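Local coordinates for protein ribosomal RNA small subunit methyltransferase E (Legionella pneumophila, PDB 5O95) that probably methylates N3 of a specific uridine in 16S rRNA of the assembled small ribosomal subunit, with S-adenosyl-L-methionine as methyl donor, at residues I7-P12 / Q29-V34; Q19-S24 / L43-G48; Q161-A166 / I207-G212. All blocks are in the same frame, centred on the assembly; numbering follows the deposited sequence.

Contact 1: residues I7-P12 / Q29-V34; sequences IRIYQP and QHVGVV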
loop_
_atom_site.group_PDB
_atom_site.type_symbol
_atom_site.label_atom_id
_atom_site.label_comp_id
_atom_site.label_asym_id
_atom_site.label_seq_id
_atom_site.Cartn_x
_atom_site.Cartn_y
_atom_site.Cartn_z
ATOM N N ILE B 7 15.043 4.522 -18.488
ATOM C CA ILE B 7 15.304 3.338 -17.683
ATOM C C ILE B 7 16.460 3.598 -16.723
ATOM O O ILE B 7 17.530 4.082 -17.125
ATOM C CB ILE B 7 15.598 2.161 -18.625
ATOM C CG1 ILE B 7 14.339 1.778 -19.411
ATOM C CG2 ILE B 7 16.163 0.980 -17.858
ATOM C CD1 ILE B 7 13.222 1.254 -18.547
ATOM N N ARG B 8 16.261 3.257 -15.447
ATOM C CA ARG B 8 17.268 3.388 -14.404
ATOM C C ARG B 8 17.798 2.017 -14.005
ATOM O O ARG B 8 17.023 1.065 -13.860
ATOM C CB ARG B 8 16.685 4.047 -13.154
ATOM C CG ARG B 8 16.434 5.532 -13.319
ATOM C CD ARG B 8 15.444 6.026 -12.265
ATOM N NE ARG B 8 15.838 5.624 -10.920
ATOM C CZ ARG B 8 16.820 6.187 -10.216
ATOM N NH1 ARG B 8 17.541 7.217 -10.724
ATOM N NH2 ARG B 8 17.108 5.730 -9.020
ATOM N N ILE B 9 19.115 1.926 -13.805
ATOM C CA ILE B 9 19.794 0.664 -13.506
ATOM C C ILE B 9 20.822 0.933 -12.415
ATOM O O ILE B 9 21.674 1.814 -12.566
ATOM C CB ILE B 9 20.508 0.087 -14.753
ATOM C CG1 ILE B 9 19.525 -0.180 -15.905
ATOM C CG2 ILE B 9 21.303 -1.172 -14.407
ATOM C CD1 ILE B 9 18.516 -1.317 -15.589
ATOM N N TYR B 10 20.771 0.166 -11.333
ATOM C CA TYR B 10 21.748 0.313 -10.267
ATOM C C TYR B 10 23.042 -0.385 -10.670
ATOM O O TYR B 10 23.036 -1.577 -11.004
ATOM C CB TYR B 10 21.210 -0.391 -9.019
ATOM C CG TYR B 10 22.210 -0.555 -7.909
ATOM C CD1 TYR B 10 22.725 0.540 -7.219
ATOM C CD2 TYR B 10 22.665 -1.825 -7.558
ATOM C CE1 TYR B 10 23.638 0.379 -6.185
ATOM C CE2 TYR B 10 23.585 -2.004 -6.525
ATOM C CZ TYR B 10 24.073 -0.911 -5.848
ATOM O OH TYR B 10 24.973 -1.102 -4.825
ATOM N N GLN B 11 24.160 0.360 -10.634
ATOM C CA GLN B 11 25.482 -0.244 -10.778
ATOM C C GLN B 11 26.384 0.401 -9.739
ATOM O O GLN B 11 26.549 1.633 -9.754
ATOM C CB GLN B 11 26.073 0.051 -12.165
ATOM C CG GLN B 11 25.443 -0.705 -13.336
ATOM C CD GLN B 11 25.803 -2.171 -13.311
ATOM O OE1 GLN B 11 26.804 -2.601 -13.902
ATOM N NE2 GLN B 11 24.993 -2.961 -12.600
ATOM N N PRO B 12 26.990 -0.370 -8.840
ATOM C CA PRO B 12 27.888 0.224 -7.851
ATOM C C PRO B 12 29.155 0.719 -8.534
ATOM O O PRO B 12 29.530 0.255 -9.613
ATOM C CB PRO B 12 28.195 -0.942 -6.909
ATOM C CG PRO B 12 28.025 -2.158 -7.762
ATOM C CD PRO B 12 26.850 -1.829 -8.661
ATOM N N GLN B 29 21.907 -8.916 -18.144
ATOM C CA GLN B 29 20.726 -9.743 -18.361
ATOM C C GLN B 29 19.455 -8.904 -18.305
ATOM O O GLN B 29 18.582 -9.014 -19.175
ATOM C CB GLN B 29 20.688 -10.851 -17.300
ATOM C CG GLN B 29 19.335 -11.555 -17.146
ATOM C CD GLN B 29 19.005 -12.443 -18.326
ATOM O OE1 GLN B 29 19.873 -12.762 -19.141
ATOM N NE2 GLN B 29 17.743 -12.851 -18.425
ATOM N N HIS B 30 19.334 -8.065 -17.275
ATOM C CA HIS B 30 18.168 -7.200 -17.131
ATOM C C HIS B 30 18.012 -6.277 -18.335
ATOM O O HIS B 30 16.913 -6.127 -18.876
ATOM C CB HIS B 30 18.294 -6.391 -15.842
ATOM C CG HIS B 30 17.119 -5.514 -15.554
ATOM N ND1 HIS B 30 15.852 -5.792 -16.016
ATOM C CD2 HIS B 30 17.012 -4.380 -14.822
ATOM C CE1 HIS B 30 15.018 -4.858 -15.596
ATOM N NE2 HIS B 30 15.697 -3.989 -14.869
ATOM N N VAL B 31 19.108 -5.647 -18.775
ATOM C CA VAL B 31 19.002 -4.624 -19.819
ATOM C C VAL B 31 18.908 -5.243 -21.211
ATOM O O VAL B 31 18.093 -4.822 -22.042
ATOM C CB VAL B 31 20.170 -3.629 -19.719
ATOM C CG1 VAL B 31 20.254 -2.790 -20.990
ATOM C CG2 VAL B 31 20.030 -2.752 -18.503
ATOM N N GLY B 32 19.751 -6.228 -21.502
ATOM C CA GLY B 32 19.811 -6.791 -22.832
ATOM C C GLY B 32 18.741 -7.834 -23.092
ATOM O O GLY B 32 18.212 -7.909 -24.205
ATOM N N VAL B 33 18.398 -8.633 -22.080
ATOM C CA VAL B 33 17.494 -9.763 -22.272
ATOM C C VAL B 33 16.081 -9.454 -21.789
ATOM O O VAL B 33 15.118 -9.596 -22.550
ATOM C CB VAL B 33 18.046 -11.052 -21.632
ATOM C CG1 VAL B 33 17.057 -12.198 -21.809
ATOM C CG2 VAL B 33 19.399 -11.406 -22.235
ATOM N N VAL B 34 15.936 -9.052 -20.523
ATOM C CA VAL B 34 14.604 -8.784 -19.982
ATOM C C VAL B 34 13.976 -7.571 -20.660
ATOM O O VAL B 34 12.844 -7.633 -21.150
ATOM C CB VAL B 34 14.647 -8.630 -18.451
ATOM C CG1 VAL B 34 13.259 -8.280 -17.918
ATOM C CG2 VAL B 34 15.165 -9.904 -17.807
#
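In the PUA-like domain of an RsmE methyltransferase, the edge strand 8-10 of the mixed sheet meets helix 25-34 through one isoleucine. Ile9 points at the helix and makes the close contacts from this side. Its CD1 lies 3.5 Å from CD2 of the His30 imidazole and 3.6 Å from CG2 of Val31, so a single methyl group touches two consecutive helical residues. Behind it, Ile9 CG1 is 3.7 Å from the same Val31 CG2, and the two aliphatic chains cross at a slant. Val31 offers this methyl because its CG1 stands anti to the backbone N (chi1 166°), which leaves CG2 beside that nitrogen.

His30 comes in more peripherally. The methyl of Ile9 reaches its ring obliquely, on the CD2-NE2 side, with NE2 at 4.0 Å from Ile9 CD1, while CB of Val34 sits at the ring edge, in its plane. The helix is wider than a regular alpha-turn here: both Val33 N and Val34 N bond to Gln29 O, the second closing a pi-type turn. Ala27, on the same helix, and Leu43 and Leu45, on strand 42-46, surround Ile9 further, which makes the contact part of the core between helix and sheet.

Past Tyr10 the chain leaves the strand, and Gln11 turns its amide back on the backbone. Its OE1 receives the N-H of Ser24, and its NE2 gives a nearly straight bond of 2.9 Å (164° at the hydrogen) to Tyr10 O, which lies close to the amide plane of Gln11.

Contact 2: residues Q19-S24 / L43-G48; sequences QLLELS and LTLFNG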
loop_
_atom_site.group_PDB
_atom_site.type_symbol
_atom_site.label_atom_id
_atom_site.label_comp_id
_atom_site.label_asym_id
_atom_site.label_seq_id
_atom_site.Cartn_x
_atom_site.Cartn_y
_atom_site.Cartn_z
ATOM N N GLN B 19 33.773 7.259 -19.869
ATOM C CA GLN B 19 34.206 5.899 -19.589
ATOM C C GLN B 19 33.249 4.890 -20.202
ATOM O O GLN B 19 32.051 5.145 -20.343
ATOM C CB GLN B 19 34.316 5.655 -18.085
ATOM C CG GLN B 19 35.561 6.332 -17.492
ATOM C CD GLN B 19 35.684 6.176 -15.989
ATOM O OE1 GLN B 19 34.797 5.632 -15.333
ATOM N NE2 GLN B 19 36.789 6.661 -15.434
ATOM N N LEU B 20 33.799 3.738 -20.567
ATOM C CA LEU B 20 33.016 2.604 -21.031
ATOM C C LEU B 20 32.819 1.648 -19.864
ATOM O O LEU B 20 33.778 1.299 -19.171
ATOM C CB LEU B 20 33.728 1.882 -22.177
ATOM C CG LEU B 20 32.909 0.779 -22.859
ATOM C CD1 LEU B 20 31.714 1.361 -23.598
ATOM C CD2 LEU B 20 33.796 -0.013 -23.816
ATOM N N LEU B 21 31.575 1.241 -19.642
ATOM C CA LEU B 21 31.247 0.347 -18.542
ATOM C C LEU B 21 30.553 -0.886 -19.100
ATOM O O LEU B 21 29.502 -0.770 -19.742
ATOM C CB LEU B 21 30.333 1.059 -17.547
ATOM C CG LEU B 21 29.776 0.186 -16.426
ATOM C CD1 LEU B 21 30.907 -0.355 -15.564
ATOM C CD2 LEU B 21 28.779 0.986 -15.604
ATOM N N GLU B 22 31.144 -2.056 -18.872
ATOM C CA GLU B 22 30.435 -3.302 -19.105
ATOM C C GLU B 22 29.530 -3.550 -17.909
ATOM O O GLU B 22 30.004 -3.669 -16.771
ATOM C CB GLU B 22 31.405 -4.469 -19.268
ATOM C CG GLU B 22 30.677 -5.772 -19.542
ATOM C CD GLU B 22 31.617 -6.938 -19.734
ATOM O OE1 GLU B 22 32.838 -6.711 -19.713
ATOM O OE2 GLU B 22 31.136 -8.074 -19.905
ATOM N N LEU B 23 28.228 -3.597 -18.150
ATOM C CA LEU B 23 27.323 -3.786 -17.031
ATOM C C LEU B 23 27.620 -5.100 -16.339
ATOM O O LEU B 23 28.111 -6.047 -16.957
ATOM C CB LEU B 23 25.884 -3.781 -17.527
ATOM C CG LEU B 23 25.433 -2.462 -18.142
ATOM C CD1 LEU B 23 23.957 -2.607 -18.527
ATOM C CD2 LEU B 23 25.617 -1.311 -17.169
ATOM N N SER B 24 27.316 -5.155 -15.030
ATOM C CA SER B 24 27.433 -6.419 -14.325
ATOM C C SER B 24 26.602 -7.465 -15.056
ATOM O O SER B 24 25.624 -7.121 -15.725
ATOM C CB SER B 24 26.903 -6.277 -12.903
ATOM O OG SER B 24 25.519 -5.913 -12.919
ATOM N N LEU B 43 20.231 5.142 -20.873
ATOM C CA LEU B 43 20.058 4.587 -19.540
ATOM C C LEU B 43 20.567 5.602 -18.535
ATOM O O LEU B 43 21.491 6.365 -18.815
ATOM C CB LEU B 43 20.926 3.325 -19.313
ATOM C CG LEU B 43 20.631 2.030 -20.054
ATOM C CD1 LEU B 43 21.724 1.002 -19.797
ATOM C CD2 LEU B 43 19.294 1.495 -19.590
ATOM N N THR B 44 19.979 5.587 -17.353
ATOM C CA THR B 44 20.484 6.340 -16.216
ATOM C C THR B 44 20.975 5.315 -15.217
ATOM O O THR B 44 20.172 4.579 -14.640
ATOM C CB THR B 44 19.394 7.207 -15.593
ATOM O OG1 THR B 44 18.898 8.158 -16.549
ATOM C CG2 THR B 44 19.949 7.959 -14.371
ATOM N N LEU B 45 22.289 5.208 -15.051
ATOM C CA LEU B 45 22.807 4.359 -13.992
ATOM C C LEU B 45 22.855 5.169 -12.708
ATOM O O LEU B 45 22.979 6.387 -12.733
ATOM C CB LEU B 45 24.222 3.885 -14.321
ATOM C CG LEU B 45 24.356 3.384 -15.750
ATOM C CD1 LEU B 45 25.830 3.039 -16.046
ATOM C CD2 LEU B 45 23.438 2.193 -16.023
ATOM N N PHE B 46 22.728 4.489 -11.575
ATOM C CA PHE B 46 23.006 5.143 -10.309
ATOM C C PHE B 46 23.749 4.154 -9.431
ATOM O O PHE B 46 23.641 2.938 -9.608
ATOM C CB PHE B 46 21.732 5.672 -9.633
ATOM C CG PHE B 46 20.762 4.582 -9.259
ATOM C CD1 PHE B 46 19.930 4.045 -10.227
ATOM C CD2 PHE B 46 20.730 4.078 -7.966
ATOM C CE1 PHE B 46 19.032 3.017 -9.903
ATOM C CE2 PHE B 46 19.827 3.047 -7.635
ATOM C CZ PHE B 46 19.007 2.515 -8.611
ATOM N N ASN B 47 24.509 4.688 -8.474
ATOM C CA ASN B 47 25.545 3.900 -7.812
ATOM C C ASN B 47 25.291 3.665 -6.327
ATOM O O ASN B 47 26.165 3.124 -5.632
ATOM C CB ASN B 47 26.936 4.512 -8.046
ATOM C CG ASN B 47 27.158 5.813 -7.284
ATOM O OD1 ASN B 47 26.219 6.427 -6.763
ATOM N ND2 ASN B 47 28.419 6.276 -7.272
ATOM N N GLY B 48 24.093 3.992 -5.834
ATOM C CA GLY B 48 23.814 3.882 -4.420
ATOM C C GLY B 48 24.403 4.975 -3.568
ATOM O O GLY B 48 24.226 4.951 -2.352
#
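Leu21 and Leu45 make the tightest meeting here, with CD2 of Leu21 3.6 Å from CD1 of Leu45 and the two side chains sliding past each other in opposite directions. The side chain of Leu21 leaves the backbone toward its partner, and CG lies anti to the backbone N (chi1 173°), whereas Leu45 holds CG beside its own nitrogen. Leu23 packs more loosely and spans two residues of the facing strand: its CD2 is 4.3 Å from CD2 of Leu45, and its CD1 is 4.4 Å from CD1 of Leu43. The result is a purely apolar contact of four leucines, whose backbones stay well apart, the nearest CA atoms being those of Leu23 and Leu45 at 9.8 Å.

Strands 20-22 and 42-46 belong to the same mixed sheet of the PUA-like domain without being neighbours in it, and the leucines meet across the interior that the curved sheet encloses. Phe53 and Ile69, on the intervening strands 51-61 and 64-74, add to the packing on Leu45, and Val65 adds to that on Leu23. Backbone bonds of Leu21 with Val67 and of Leu23 with Val65 fix the first segment to strand 64-74. Directly after Leu23, Ser24 starts helix 25-34 as its N-cap, its OG bonded to Ala27 N.

Contact 3: residues Q161-A166 / I207-G212; sequences QFVREA and IRLTSG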
loop_
_atom_site.group_PDB
_atom_site.type_symbol
_atom_site.label_atom_id
_atom_site.label_comp_id
_atom_site.label_asym_id
_atom_site.label_seq_id
_atom_site.Cartn_x
_atom_site.Cartn_y
_atom_site.Cartn_z
ATOM N N GLN B 161 16.501 -8.576 20.735
ATOM C CA GLN B 161 17.691 -7.944 20.171
ATOM C C GLN B 161 17.356 -6.605 19.529
ATOM O O GLN B 161 18.111 -5.635 19.668
ATOM C CB GLN B 161 18.367 -8.862 19.154
ATOM C CG GLN B 161 19.627 -8.248 18.578
ATOM C CD GLN B 161 20.442 -9.220 17.753
ATOM O OE1 GLN B 161 20.022 -10.347 17.501
ATOM N NE2 GLN B 161 21.620 -8.779 17.320
ATOM N N PHE B 162 16.226 -6.519 18.825
ATOM C CA PHE B 162 15.900 -5.267 18.153
ATOM C C PHE B 162 15.695 -4.133 19.150
ATOM O O PHE B 162 16.224 -3.032 18.967
ATOM C CB PHE B 162 14.682 -5.412 17.244
ATOM C CG PHE B 162 14.379 -4.166 16.487
ATOM C CD1 PHE B 162 15.018 -3.898 15.287
ATOM C CD2 PHE B 162 13.477 -3.240 16.991
ATOM C CE1 PHE B 162 14.748 -2.726 14.592
ATOM C CE2 PHE B 162 13.210 -2.068 16.307
ATOM C CZ PHE B 162 13.848 -1.811 15.109
ATOM N N VAL B 163 14.915 -4.373 20.208
ATOM C CA VAL B 163 14.684 -3.292 21.159
ATOM C C VAL B 163 15.947 -2.960 21.953
ATOM O O VAL B 163 16.157 -1.802 22.335
ATOM C CB VAL B 163 13.450 -3.554 22.044
ATOM C CG1 VAL B 163 12.244 -3.890 21.170
ATOM C CG2 VAL B 163 13.720 -4.644 23.075
ATOM N N ARG B 164 16.814 -3.950 22.195
ATOM C CA ARG B 164 18.035 -3.687 22.950
ATOM C C ARG B 164 18.963 -2.757 22.173
ATOM O O ARG B 164 19.592 -1.866 22.758
ATOM C CB ARG B 164 18.721 -5.010 23.306
ATOM C CG ARG B 164 20.242 -4.965 23.280
ATOM C CD ARG B 164 20.849 -6.157 24.019
ATOM N NE ARG B 164 20.184 -7.415 23.691
ATOM C CZ ARG B 164 20.575 -8.241 22.727
ATOM N NH1 ARG B 164 21.637 -7.947 21.988
ATOM N NH2 ARG B 164 19.903 -9.364 22.503
ATOM N N GLU B 165 19.015 -2.912 20.852
ATOM C CA GLU B 165 19.966 -2.182 20.024
ATOM C C GLU B 165 19.426 -0.874 19.463
ATOM O O GLU B 165 20.221 -0.051 18.992
ATOM C CB GLU B 165 20.425 -3.057 18.853
ATOM C CG GLU B 165 21.152 -4.313 19.290
ATOM C CD GLU B 165 21.510 -5.215 18.126
ATOM O OE1 GLU B 165 20.978 -5.013 17.013
ATOM O OE2 GLU B 165 22.322 -6.136 18.331
ATOM N N ALA B 166 18.108 -0.662 19.490
ATOM C CA ALA B 166 17.516 0.498 18.835
ATOM C C ALA B 166 17.975 1.781 19.517
ATOM O O ALA B 166 17.803 1.950 20.729
ATOM C CB ALA B 166 15.992 0.391 18.869
ATOM N N ILE B 207 5.388 -6.890 25.175
ATOM C CA ILE B 207 5.044 -5.485 25.373
ATOM C C ILE B 207 5.791 -4.911 26.569
ATOM O O ILE B 207 6.184 -3.735 26.567
ATOM C CB ILE B 207 3.519 -5.308 25.484
ATOM C CG1 ILE B 207 2.864 -5.644 24.148
ATOM C CG2 ILE B 207 3.169 -3.891 25.907
ATOM C CD1 ILE B 207 3.413 -4.819 22.999
ATOM N N ARG B 208 5.988 -5.720 27.613
ATOM C CA ARG B 208 6.820 -5.285 28.731
ATOM C C ARG B 208 8.236 -4.993 28.249
ATOM O O ARG B 208 8.862 -4.013 28.668
ATOM C CB ARG B 208 6.795 -6.355 29.824
ATOM C CG ARG B 208 7.655 -6.070 31.034
ATOM C CD ARG B 208 7.262 -6.963 32.217
ATOM N NE ARG B 208 7.088 -8.371 31.852
ATOM C CZ ARG B 208 5.913 -8.997 31.798
ATOM N NH1 ARG B 208 4.795 -8.343 32.086
ATOM N NH2 ARG B 208 5.854 -10.279 31.457
ATOM N N LEU B 209 8.725 -5.800 27.312
ATOM C CA LEU B 209 10.063 -5.604 26.769
ATOM C C LEU B 209 10.127 -4.364 25.882
ATOM O O LEU B 209 11.053 -3.553 25.999
ATOM C CB LEU B 209 10.465 -6.851 25.991
ATOM C CG LEU B 209 11.906 -6.997 25.528
ATOM C CD1 LEU B 209 12.837 -7.174 26.717
ATOM C CD2 LEU B 209 11.964 -8.191 24.616
ATOM N N THR B 210 9.149 -4.196 24.985
ATOM C CA THR B 210 9.152 -3.027 24.107
ATOM C C THR B 210 8.944 -1.739 24.900
ATOM O O THR B 210 9.667 -0.756 24.707
ATOM C CB THR B 210 8.120 -3.173 22.978
ATOM O OG1 THR B 210 6.785 -3.202 23.516
ATOM C CG2 THR B 210 8.368 -4.450 22.166
ATOM N N SER B 211 7.970 -1.726 25.812
ATOM C CA SER B 211 7.720 -0.513 26.586
ATOM C C SER B 211 8.879 -0.200 27.526
ATOM O O SER B 211 9.207 0.972 27.742
ATOM C CB SER B 211 6.392 -0.609 27.345
ATOM O OG SER B 211 6.378 -1.703 28.243
ATOM N N GLY B 212 9.523 -1.231 28.080
ATOM C CA GLY B 212 10.693 -1.018 28.918
ATOM C C GLY B 212 11.880 -0.448 28.172
ATOM O O GLY B 212 12.777 0.128 28.797
#
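Val163 overlaps two consecutive residues of the opposing helix, setting one methyl against each. Its CG2 lies 3.9 Å from CG of Leu209, and its CG1 lies 4.0 Å from CG2 of Thr210. This is helix-to-helix packing in the SPOUT methyltransferase domain, where helix 159-165 follows the edge strand 152-158 of the parallel sheet and helix 204-212 precedes strand 216-218 at the other edge. The backbones come close, with 6.3 Å between the CA atoms of Val163 and Thr210, so valine and threonine methyls are long enough to meet.

The fork of Val163 is set by a chi1 of -52°, which places CG1 beside the backbone N and CG2 between that nitrogen and the carbonyl carbon. CG2 thereby also comes within 4.1 Å of Leu209 O, which is also hydrogen-bonded with His213 ND1. Leu209 meets the valine with its branch point, from the periphery of the contact. Thr210 is buried and turns its methyl to Val163. Ile195, on strand 191-196, also packs against Val163, so the valine touches the second helix and the central sheet at once. The Thr210 and Gly197 side-chain positions are about 9 Å apart; Gly197 binds S-adenosyl-L-methionine in a structure of this protein, although the cofactor is not bound to this chain.

On the outer sides, each helix holds polar groups locally. Gln161 NE2 reaches 2.9 Å to Glu165 OE2, from above the carboxylate plane, one turn along helix 159-165. On the second helix, Ile207 O is gripped twice by one residue: Ser211 N and Ser211 OG approach it from opposite faces of its carbonyl plane, with the hydroxyl oxygen at 2.6 Å.

Overall arrangement
From the N terminus, the chain lays down strand 8-10, then strand 20-22, then helix 25-34, whose return to the first strand closes contact 1. Before that closure, residues 19-24 have already opened contact 2, completed only when strand 42-46 enters the sheet; the two contacts therefore cross. They also touch: Gln11 N probably bonds to Phe46 O, joining the two contacts within the PUA-like domain. Contact 3 follows in series, closing a later loop between two helices of the SPOUT domain, beyond the chain's centre, with its own centre about 40 Å from that of contact 1.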